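PDB 1J3N: 3-oxoacyl-(acyl-carrier protein) synthase II from Thermus thermophilus, which probably catalyses the condensation of acyl chains with malonyl-acyl-carrier protein, lengthening fatty acids in bacterial fatty acid synthesis. Local coordinates for residues R3-G8 / E239-A244; R326-S331 / G358-T363; Y297-G302 / S330-M335. One frame throughout, in Å; residues are numbered along the deposited sequence.

Contact 1. Residues R3-G8 / E239-A244; sequences RVVVTG and EAYEHA
Arg3 lays its guanidinium over one face of the Tyr241 ring, a cation-pi contact. CZ of Arg3 is 4.0 Å from the Tyr241 ring centroid, offset toward the rim. The two planes are not parallel but tilted 41°. The two side chains run side by side and point the same way. The bend at chi3 of Arg3 (-69°) swings NH2 over the ring, where its approach to Tyr241 CE1 is modelled so close as to be doubtful. NH1 of Arg3 makes a salt bridge to Glu254. Val5 CG1 comes to the edge of the same ring, near its plane.

Behind these side chains strand 4-13 pairs antiparallel with the end of strand 232-240, in the N-terminal half of a thiolase-type fold. Val5 and Glu239 are a hydrogen-bonded pair, with Val5 N 2.8 Å from Glu239 O. The strand then turns into helix 241-246, with Ala240 at its N-cap. Tyr241 N still reaches back to Arg3 O at 2.9 Å.

On the face of Val5 and Glu239, the Thr7 and Glu239 side chains cross at about a right angle. Thr7 OG1 donates to Glu239 OE1 at 2.7 Å. OE2 receives His243 ND1 on its anti side and forms a salt bridge with Arg247, so both carboxylate oxygens are held. Ala244 CB fits against Val5 CG2 at 3.9 Å. Val4 and Ala240 face the other way, onto helix 163-176.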
loop_
_atom_site.group_PDB
_atom_site.type_symbol
_atom_site.label_atom_id
_atom_site.label_comp_id
_atom_site.label_asym_id
_atom_site.label_seq_id
_atom_site.Cartn_x
_atom_site.Cartn_y
_atom_site.Cartn_z
ATOM N N ARG A 3 -15.727 -15.628 -11.398
ATOM C CA ARG A 3 -16.316 -15.327 -10.114
ATOM C C ARG A 3 -15.207 -15.541 -9.083
ATOM O O ARG A 3 -14.269 -16.307 -9.307
ATOM C CB ARG A 3 -17.507 -16.248 -9.830
ATOM C CG ARG A 3 -18.708 -15.993 -10.738
ATOM C CD ARG A 3 -20.015 -16.346 -10.044
ATOM N NE ARG A 3 -20.179 -17.781 -9.830
ATOM C CZ ARG A 3 -20.676 -18.318 -8.720
ATOM N NH1 ARG A 3 -21.051 -17.542 -7.713
ATOM N NH2 ARG A 3 -20.811 -19.631 -8.619
ATOM N N VAL A 4 -15.306 -14.835 -7.968
ATOM C CA VAL A 4 -14.323 -14.950 -6.911
ATOM C C VAL A 4 -15.097 -15.224 -5.633
ATOM O O VAL A 4 -16.001 -14.464 -5.266
ATOM C CB VAL A 4 -13.505 -13.647 -6.766
ATOM C CG1 VAL A 4 -12.557 -13.762 -5.580
ATOM C CG2 VAL A 4 -12.725 -13.375 -8.057
ATOM N N VAL A 5 -14.760 -16.327 -4.973
ATOM C CA VAL A 5 -15.436 -16.704 -3.746
ATOM C C VAL A 5 -14.491 -16.826 -2.554
ATOM O O VAL A 5 -13.297 -17.094 -2.705
ATOM C CB VAL A 5 -16.187 -18.041 -3.916
ATOM C CG1 VAL A 5 -17.285 -17.894 -4.957
ATOM C CG2 VAL A 5 -15.210 -19.140 -4.306
ATOM N N VAL A 6 -15.057 -16.623 -1.370
ATOM C CA VAL A 6 -14.341 -16.697 -0.096
ATOM C C VAL A 6 -14.436 -18.142 0.403
ATOM O O VAL A 6 -15.533 -18.646 0.622
ATOM C CB VAL A 6 -14.999 -15.751 0.949
ATOM C CG1 VAL A 6 -14.270 -15.833 2.286
ATOM C CG2 VAL A 6 -15.004 -14.325 0.425
ATOM N N THR A 7 -13.290 -18.794 0.588
ATOM C CA THR A 7 -13.266 -20.182 1.031
ATOM C C THR A 7 -12.491 -20.409 2.323
ATOM O O THR A 7 -12.389 -21.541 2.801
ATOM C CB THR A 7 -12.645 -21.081 -0.049
ATOM O OG1 THR A 7 -11.281 -20.688 -0.266
ATOM C CG2 THR A 7 -13.423 -20.958 -1.359
ATOM N N GLY A 8 -11.929 -19.343 2.875
ATOM C CA GLY A 8 -11.174 -19.469 4.107
ATOM C C GLY A 8 -11.242 -18.207 4.938
ATOM O O GLY A 8 -11.110 -17.109 4.410
ATOM N N GLU A 239 -10.675 -17.060 -3.878
ATOM C CA GLU A 239 -10.417 -18.107 -4.854
ATOM C C GLU A 239 -11.348 -18.016 -6.052
ATOM O O GLU A 239 -12.529 -17.674 -5.917
ATOM C CB GLU A 239 -10.629 -19.451 -4.149
ATOM C CG GLU A 239 -9.815 -20.632 -4.627
ATOM C CD GLU A 239 -10.129 -21.892 -3.814
ATOM O OE1 GLU A 239 -10.396 -21.773 -2.599
ATOM O OE2 GLU A 239 -10.104 -23.000 -4.383
ATOM N N ALA A 240 -10.816 -18.319 -7.227
ATOM C CA ALA A 240 -11.622 -18.307 -8.436
ATOM C C ALA A 240 -12.664 -19.401 -8.206
ATOM O O ALA A 240 -12.330 -20.477 -7.705
ATOM C CB ALA A 240 -10.755 -18.639 -9.646
ATOM N N TYR A 241 -13.917 -19.119 -8.548
ATOM C CA TYR A 241 -15.008 -20.078 -8.359
ATOM C C TYR A 241 -14.691 -21.465 -8.912
ATOM O O TYR A 241 -14.973 -22.481 -8.268
ATOM C CB TYR A 241 -16.284 -19.573 -9.027
ATOM C CG TYR A 241 -17.396 -20.597 -9.033
ATOM C CD1 TYR A 241 -18.099 -20.898 -7.869
ATOM C CD2 TYR A 241 -17.727 -21.288 -10.202
ATOM C CE1 TYR A 241 -19.106 -21.861 -7.864
ATOM C CE2 TYR A 241 -18.732 -22.254 -10.206
ATOM C CZ TYR A 241 -19.416 -22.535 -9.034
ATOM O OH TYR A 241 -20.410 -23.496 -9.026
ATOM N N GLU A 242 -14.121 -21.493 -10.114
ATOM C CA GLU A 242 -13.764 -22.738 -10.780
ATOM C C GLU A 242 -12.770 -23.548 -9.955
ATOM O O GLU A 242 -12.920 -24.763 -9.786
ATOM C CB GLU A 242 -13.165 -22.435 -12.154
ATOM C CG GLU A 242 -14.148 -21.812 -13.140
ATOM C CD GLU A 242 -15.270 -22.757 -13.527
ATOM O OE1 GLU A 242 -14.969 -23.857 -14.040
ATOM O OE2 GLU A 242 -16.451 -22.401 -13.325
ATOM N N HIS A 243 -11.751 -22.872 -9.442
ATOM C CA HIS A 243 -10.743 -23.545 -8.639
ATOM C C HIS A 243 -11.361 -24.105 -7.361
ATOM O O HIS A 243 -10.973 -25.171 -6.893
ATOM C CB HIS A 243 -9.607 -22.572 -8.306
ATOM C CG HIS A 243 -8.460 -23.203 -7.579
ATOM N ND1 HIS A 243 -8.528 -23.567 -6.251
ATOM C CD2 HIS A 243 -7.211 -23.522 -7.993
ATOM C CE1 HIS A 243 -7.368 -24.080 -5.877
ATOM N NE2 HIS A 243 -6.552 -24.063 -6.916
ATOM N N ALA A 244 -12.339 -23.390 -6.809
ATOM C CA ALA A 244 -13.003 -23.819 -5.587
ATOM C C ALA A 244 -13.874 -25.059 -5.798
ATOM O O ALA A 244 -13.759 -26.033 -5.052
ATOM C CB ALA A 244 -13.847 -22.676 -5.018
#

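Contact 2. Residues R326-S331 / G358-T363; sequences RLMVSS and GVIPPT
Ser330 and Thr363 make the tight end of this contact. Ser330 OG donates to Pro361 O at 2.7 Å, from above the carbonyl plane and about 47° out of it. Ser330 CB lies 2.9 Å from the same Pro361 O, so the carbonyl oxygen sits alongside the CB-OG bond and the packing is tight. The chi1 of Ser330 (83°) places OG between its own backbone N and carbonyl carbon, beside Pro361 O. The Pro361 ring also reaches this hydroxyl, through CG. Thr363 OG1 works in the reverse sense, accepting the Ser331 N-H at 2.9 Å with an angle of 152°. The same oxygen has a second partner in Phe377 O. Both Thr363 and Ser330 are buried, and each hydroxyl is used more than once.

The chain enters this end from strand 328-330 of the large mixed sheet in the C-terminal half of the synthase. The other segment leaves helix 343-357 at Gly358, passes through strand 359-360 and continues through Pro361 and Pro362. The touching parts run 51° apart, and no backbone-to-backbone hydrogen bond joins the two segments. Side-chain hydroxyls do that work instead.

A water also donates to Ser330 OG and, at 3.2 Å, to Pro362 O, linking strand and loop a second time.

The other end is looser and purely apolar. Met328 is partly exposed, and its side chain crosses that of Ile360 at about a right angle. CE of Met328 lies 3.8 Å from Ile360 CG1, with SD of Met328 beside the same carbon. The bend at chi3 (-77°) sets the methyl there. Ile360 also packs on Tyr297, and Met328 on Ala384.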
loop_
_atom_site.group_PDB
_atom_site.type_symbol
_atom_site.label_atom_id
_atom_site.label_comp_id
_atom_site.label_asym_id
_atom_site.label_seq_id
_atom_site.Cartn_x
_atom_site.Cartn_y
_atom_site.Cartn_z
ATOM N N ARG A 326 -35.487 -0.327 5.579
ATOM C CA ARG A 326 -35.676 -1.774 5.584
ATOM C C ARG A 326 -34.347 -2.512 5.759
ATOM O O ARG A 326 -34.308 -3.738 5.848
ATOM C CB ARG A 326 -36.353 -2.213 4.280
ATOM C CG ARG A 326 -37.178 -3.486 4.410
ATOM C CD ARG A 326 -38.247 -3.572 3.322
ATOM N NE ARG A 326 -37.670 -3.686 1.986
ATOM C CZ ARG A 326 -38.383 -3.786 0.868
ATOM N NH1 ARG A 326 -39.708 -3.782 0.919
ATOM N NH2 ARG A 326 -37.769 -3.898 -0.302
ATOM N N LEU A 327 -33.262 -1.749 5.818
ATOM C CA LEU A 327 -31.929 -2.319 5.978
ATOM C C LEU A 327 -31.648 -2.687 7.420
ATOM O O LEU A 327 -32.320 -2.222 8.333
ATOM C CB LEU A 327 -30.859 -1.309 5.552
ATOM C CG LEU A 327 -30.615 -0.906 4.102
ATOM C CD1 LEU A 327 -29.733 0.332 4.087
ATOM C CD2 LEU A 327 -29.964 -2.049 3.341
ATOM N N MET A 328 -30.645 -3.530 7.610
ATOM C CA MET A 328 -30.199 -3.913 8.940
ATOM C C MET A 328 -28.746 -3.476 8.931
ATOM O O MET A 328 -28.001 -3.823 8.013
ATOM C CB MET A 328 -30.285 -5.426 9.161
ATOM C CG MET A 328 -31.689 -5.941 9.420
ATOM S SD MET A 328 -31.689 -7.692 9.837
ATOM C CE MET A 328 -31.462 -8.407 8.187
ATOM N N VAL A 329 -28.351 -2.699 9.931
ATOM C CA VAL A 329 -26.986 -2.210 9.999
ATOM C C VAL A 329 -26.409 -2.507 11.375
ATOM O O VAL A 329 -27.060 -2.262 12.391
ATOM C CB VAL A 329 -26.936 -0.670 9.753
ATOM C CG1 VAL A 329 -25.493 -0.203 9.599
ATOM C CG2 VAL A 329 -27.748 -0.304 8.514
ATOM N N SER A 330 -25.204 -3.061 11.419
ATOM C CA SER A 330 -24.583 -3.328 12.713
ATOM C C SER A 330 -23.091 -3.034 12.641
ATOM O O SER A 330 -22.465 -3.159 11.585
ATOM C CB SER A 330 -24.837 -4.776 13.169
ATOM O OG SER A 330 -23.929 -5.697 12.594
ATOM N N SER A 331 -22.529 -2.614 13.767
ATOM C CA SER A 331 -21.115 -2.300 13.822
ATOM C C SER A 331 -20.359 -3.300 14.671
ATOM O O SER A 331 -20.606 -3.424 15.874
ATOM C CB SER A 331 -20.894 -0.895 14.383
ATOM O OG SER A 331 -19.510 -0.634 14.541
ATOM N N GLY A 358 -26.691 -17.000 8.193
ATOM C CA GLY A 358 -28.054 -16.508 8.228
ATOM C C GLY A 358 -28.434 -15.825 9.529
ATOM O O GLY A 358 -29.599 -15.853 9.936
ATOM N N VAL A 359 -27.453 -15.225 10.194
ATOM C CA VAL A 359 -27.692 -14.505 11.441
ATOM C C VAL A 359 -26.894 -13.210 11.339
ATOM O O VAL A 359 -25.742 -13.214 10.893
ATOM C CB VAL A 359 -27.210 -15.287 12.691
ATOM C CG1 VAL A 359 -27.451 -14.448 13.942
ATOM C CG2 VAL A 359 -27.948 -16.620 12.811
ATOM N N ILE A 360 -27.517 -12.106 11.736
ATOM C CA ILE A 360 -26.873 -10.804 11.675
ATOM C C ILE A 360 -26.285 -10.439 13.027
ATOM O O ILE A 360 -26.985 -10.463 14.045
ATOM C CB ILE A 360 -27.874 -9.705 11.267
ATOM C CG1 ILE A 360 -28.672 -10.153 10.035
ATOM C CG2 ILE A 360 -27.136 -8.416 10.973
ATOM C CD1 ILE A 360 -27.826 -10.482 8.823
ATOM N N PRO A 361 -24.989 -10.091 13.055
ATOM C CA PRO A 361 -24.324 -9.720 14.307
ATOM C C PRO A 361 -24.896 -8.407 14.831
ATOM O O PRO A 361 -25.275 -7.539 14.049
ATOM C CB PRO A 361 -22.856 -9.625 13.900
ATOM C CG PRO A 361 -22.933 -9.189 12.477
ATOM C CD PRO A 361 -24.041 -10.053 11.927
ATOM N N PRO A 362 -24.957 -8.247 16.163
ATOM C CA PRO A 362 -25.494 -7.042 16.809
ATOM C C PRO A 362 -24.521 -5.886 17.005
ATOM O O PRO A 362 -23.303 -6.036 16.883
ATOM C CB PRO A 362 -25.950 -7.572 18.153
ATOM C CG PRO A 362 -24.784 -8.470 18.496
ATOM C CD PRO A 362 -24.558 -9.236 17.185
ATOM N N THR A 363 -25.090 -4.731 17.324
ATOM C CA THR A 363 -24.311 -3.546 17.624
ATOM C C THR A 363 -24.584 -3.430 19.113
ATOM O O THR A 363 -25.661 -2.975 19.510
ATOM C CB THR A 363 -24.861 -2.281 16.926
ATOM O OG1 THR A 363 -24.834 -2.454 15.506
ATOM C CG2 THR A 363 -24.018 -1.070 17.285
HETATM O O HOH W 1 -22.062 -6.663 14.024
#

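Contact 3. Residues Y297-G302 / S330-M335; sequences YINAHG and SSTKSM
A beta-alpha-beta crossover joins strands 297-299 and 328-330 through helix 306-324, and Asn299 and Ser330 form the parallel bridge between its two strands. Ala300 N donates to Ser330 O at 3.2 Å, while the bond from Ser330 N to Ile298 O is weak. Tyr297 bridges the strands from the side. Its OH donates to Ser330 OG at 2.7 Å, and that hydroxyl sits at the edge of the ring, in its plane. The ring gets there because CG is anti to the backbone N (chi1 176°).

Past the strand ends the two loops are tied by side chains and a water. Ser331 OG donates to Gly302 O at 2.8 Å, in the carbonyl plane and on a lone pair. The water joins Ala300 O to Thr332 N. As in related condensing enzymes with a Cys-His-His active site, His301 and His338 are probably the two histidines and Lys333 the lysine beside them.

Lys333 turns its side chain back along the loop. The chain is extended up to a bend at chi4 (65°), which brings NZ 3.0 Å from His301 O, on a lone pair. NZ also forms a salt bridge with Glu347. With a methionine in its place, His301 O and Glu347 would probably both lose their partner, and the loop would be less firmly tied to the helix. Glu312 takes the N-H groups of His301 and Gly302. The His301 ring meets that of His338 at about 90°.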
loop_
_atom_site.group_PDB
_atom_site.type_symbol
_atom_site.label_atom_id
_atom_site.label_comp_id
_atom_site.label_asym_id
_atom_site.label_seq_id
_atom_site.Cartn_x
_atom_site.Cartn_y
_atom_site.Cartn_z
ATOM N N TYR A 297 -28.235 -6.155 4.335
ATOM C CA TYR A 297 -27.332 -5.920 5.461
ATOM C C TYR A 297 -26.131 -5.041 5.110
ATOM O O TYR A 297 -25.585 -5.135 4.012
ATOM C CB TYR A 297 -26.806 -7.253 6.010
ATOM C CG TYR A 297 -25.781 -7.093 7.113
ATOM C CD1 TYR A 297 -26.074 -6.341 8.251
ATOM C CD2 TYR A 297 -24.527 -7.712 7.035
ATOM C CE1 TYR A 297 -25.157 -6.210 9.286
ATOM C CE2 TYR A 297 -23.594 -7.584 8.073
ATOM C CZ TYR A 297 -23.923 -6.832 9.195
ATOM O OH TYR A 297 -23.047 -6.718 10.252
ATOM N N ILE A 298 -25.734 -4.188 6.054
ATOM C CA ILE A 298 -24.579 -3.319 5.882
ATOM C C ILE A 298 -23.712 -3.364 7.124
ATOM O O ILE A 298 -24.146 -2.946 8.201
ATOM C CB ILE A 298 -24.960 -1.839 5.667
ATOM C CG1 ILE A 298 -25.791 -1.672 4.392
ATOM C CG2 ILE A 298 -23.695 -1.000 5.563
ATOM C CD1 ILE A 298 -26.123 -0.216 4.067
ATOM N N ASN A 299 -22.499 -3.887 6.994
ATOM C CA ASN A 299 -21.603 -3.904 8.141
ATOM C C ASN A 299 -20.983 -2.527 8.102
ATOM O O ASN A 299 -20.067 -2.266 7.326
ATOM C CB ASN A 299 -20.522 -4.981 8.013
ATOM C CG ASN A 299 -19.633 -5.046 9.242
ATOM O OD1 ASN A 299 -18.689 -4.264 9.390
ATOM N ND2 ASN A 299 -19.948 -5.964 10.147
ATOM N N ALA A 300 -21.520 -1.637 8.929
ATOM C CA ALA A 300 -21.067 -0.261 8.982
ATOM C C ALA A 300 -19.640 -0.084 9.457
ATOM O O ALA A 300 -19.047 -0.977 10.058
ATOM C CB ALA A 300 -21.995 0.548 9.869
ATOM N N HIS A 301 -19.105 1.097 9.169
ATOM C CA HIS A 301 -17.772 1.469 9.590
ATOM C C HIS A 301 -17.942 1.846 11.061
ATOM O O HIS A 301 -17.153 1.437 11.919
ATOM C CB HIS A 301 -17.290 2.668 8.774
ATOM C CG HIS A 301 -15.916 3.131 9.143
ATOM N ND1 HIS A 301 -14.834 2.280 9.188
ATOM C CD2 HIS A 301 -15.451 4.354 9.493
ATOM C CE1 HIS A 301 -13.760 2.958 9.553
ATOM N NE2 HIS A 301 -14.107 4.219 9.744
ATOM N N GLY A 302 -19.005 2.606 11.325
ATOM C CA GLY A 302 -19.349 3.058 12.666
ATOM C C GLY A 302 -18.291 2.868 13.733
ATOM O O GLY A 302 -18.295 1.865 14.446
ATOM N N SER A 330 -25.204 -3.061 11.419
ATOM C CA SER A 330 -24.583 -3.328 12.713
ATOM C C SER A 330 -23.091 -3.034 12.641
ATOM O O SER A 330 -22.465 -3.159 11.585
ATOM C CB SER A 330 -24.837 -4.776 13.169
ATOM O OG SER A 330 -23.929 -5.697 12.594
ATOM N N SER A 331 -22.529 -2.614 13.767
ATOM C CA SER A 331 -21.115 -2.300 13.822
ATOM C C SER A 331 -20.359 -3.300 14.671
ATOM O O SER A 331 -20.606 -3.424 15.874
ATOM C CB SER A 331 -20.894 -0.895 14.383
ATOM O OG SER A 331 -19.510 -0.634 14.541
ATOM N N THR A 332 -19.433 -4.005 14.030
ATOM C CA THR A 332 -18.603 -4.989 14.706
ATOM C C THR A 332 -17.759 -4.248 15.751
ATOM O O THR A 332 -17.486 -4.767 16.838
ATOM C CB THR A 332 -17.652 -5.681 13.699
ATOM O OG1 THR A 332 -18.425 -6.290 12.656
ATOM C CG2 THR A 332 -16.800 -6.748 14.395
ATOM N N LYS A 333 -17.374 -3.019 15.413
ATOM C CA LYS A 333 -16.541 -2.200 16.288
ATOM C C LYS A 333 -17.116 -1.989 17.682
ATOM O O LYS A 333 -16.404 -1.579 18.599
ATOM C CB LYS A 333 -16.260 -0.849 15.631
ATOM C CG LYS A 333 -15.453 -0.954 14.340
ATOM C CD LYS A 333 -14.912 0.411 13.904
ATOM C CE LYS A 333 -13.987 0.290 12.689
ATOM N NZ LYS A 333 -14.689 -0.191 11.464
ATOM N N SER A 334 -18.407 -2.265 17.842
ATOM C CA SER A 334 -19.042 -2.127 19.143
ATOM C C SER A 334 -18.438 -3.184 20.067
ATOM O O SER A 334 -18.303 -2.966 21.275
ATOM C CB SER A 334 -20.550 -2.351 19.022
ATOM O OG SER A 334 -20.827 -3.629 18.484
ATOM N N MET A 335 -18.056 -4.320 19.482
ATOM C CA MET A 335 -17.481 -5.425 20.243
ATOM C C MET A 335 -15.957 -5.528 20.268
ATOM O O MET A 335 -15.370 -5.781 21.325
ATOM C CB MET A 335 -18.048 -6.749 19.737
ATOM C CG MET A 335 -19.530 -6.934 20.012
ATOM S SD MET A 335 -20.182 -8.399 19.191
ATOM C CE MET A 335 -20.590 -7.721 17.597
HETATM O O HOH W 2 -18.177 -2.990 11.641
#

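How the contacts relate
All three contacts reach the same mixed sheet and are largely buried. In contact 3 all ten touching residues are buried; contact 1 has partly exposed Arg3 and Tyr241, contact 2 partly exposed Met328. From contact centre to chain centre the distances are about 11 Å for contact 3, 17 Å for contact 2 and 20 Å for contact 1. Contacts 2 and 3 share Ser330 and Ser331: strand 297-299 pairs with strand 328-330 at its edge, while 358-363 packs against the side chains of Met328 and Ser330. Contact 1 stands apart in the N-terminal half. It relies on antiparallel pairing and charged groups, contact 2 on hydroxyls and apolar packing, contact 3 on parallel strand pairing, then hydroxyl and lysine donors to loop carbonyls.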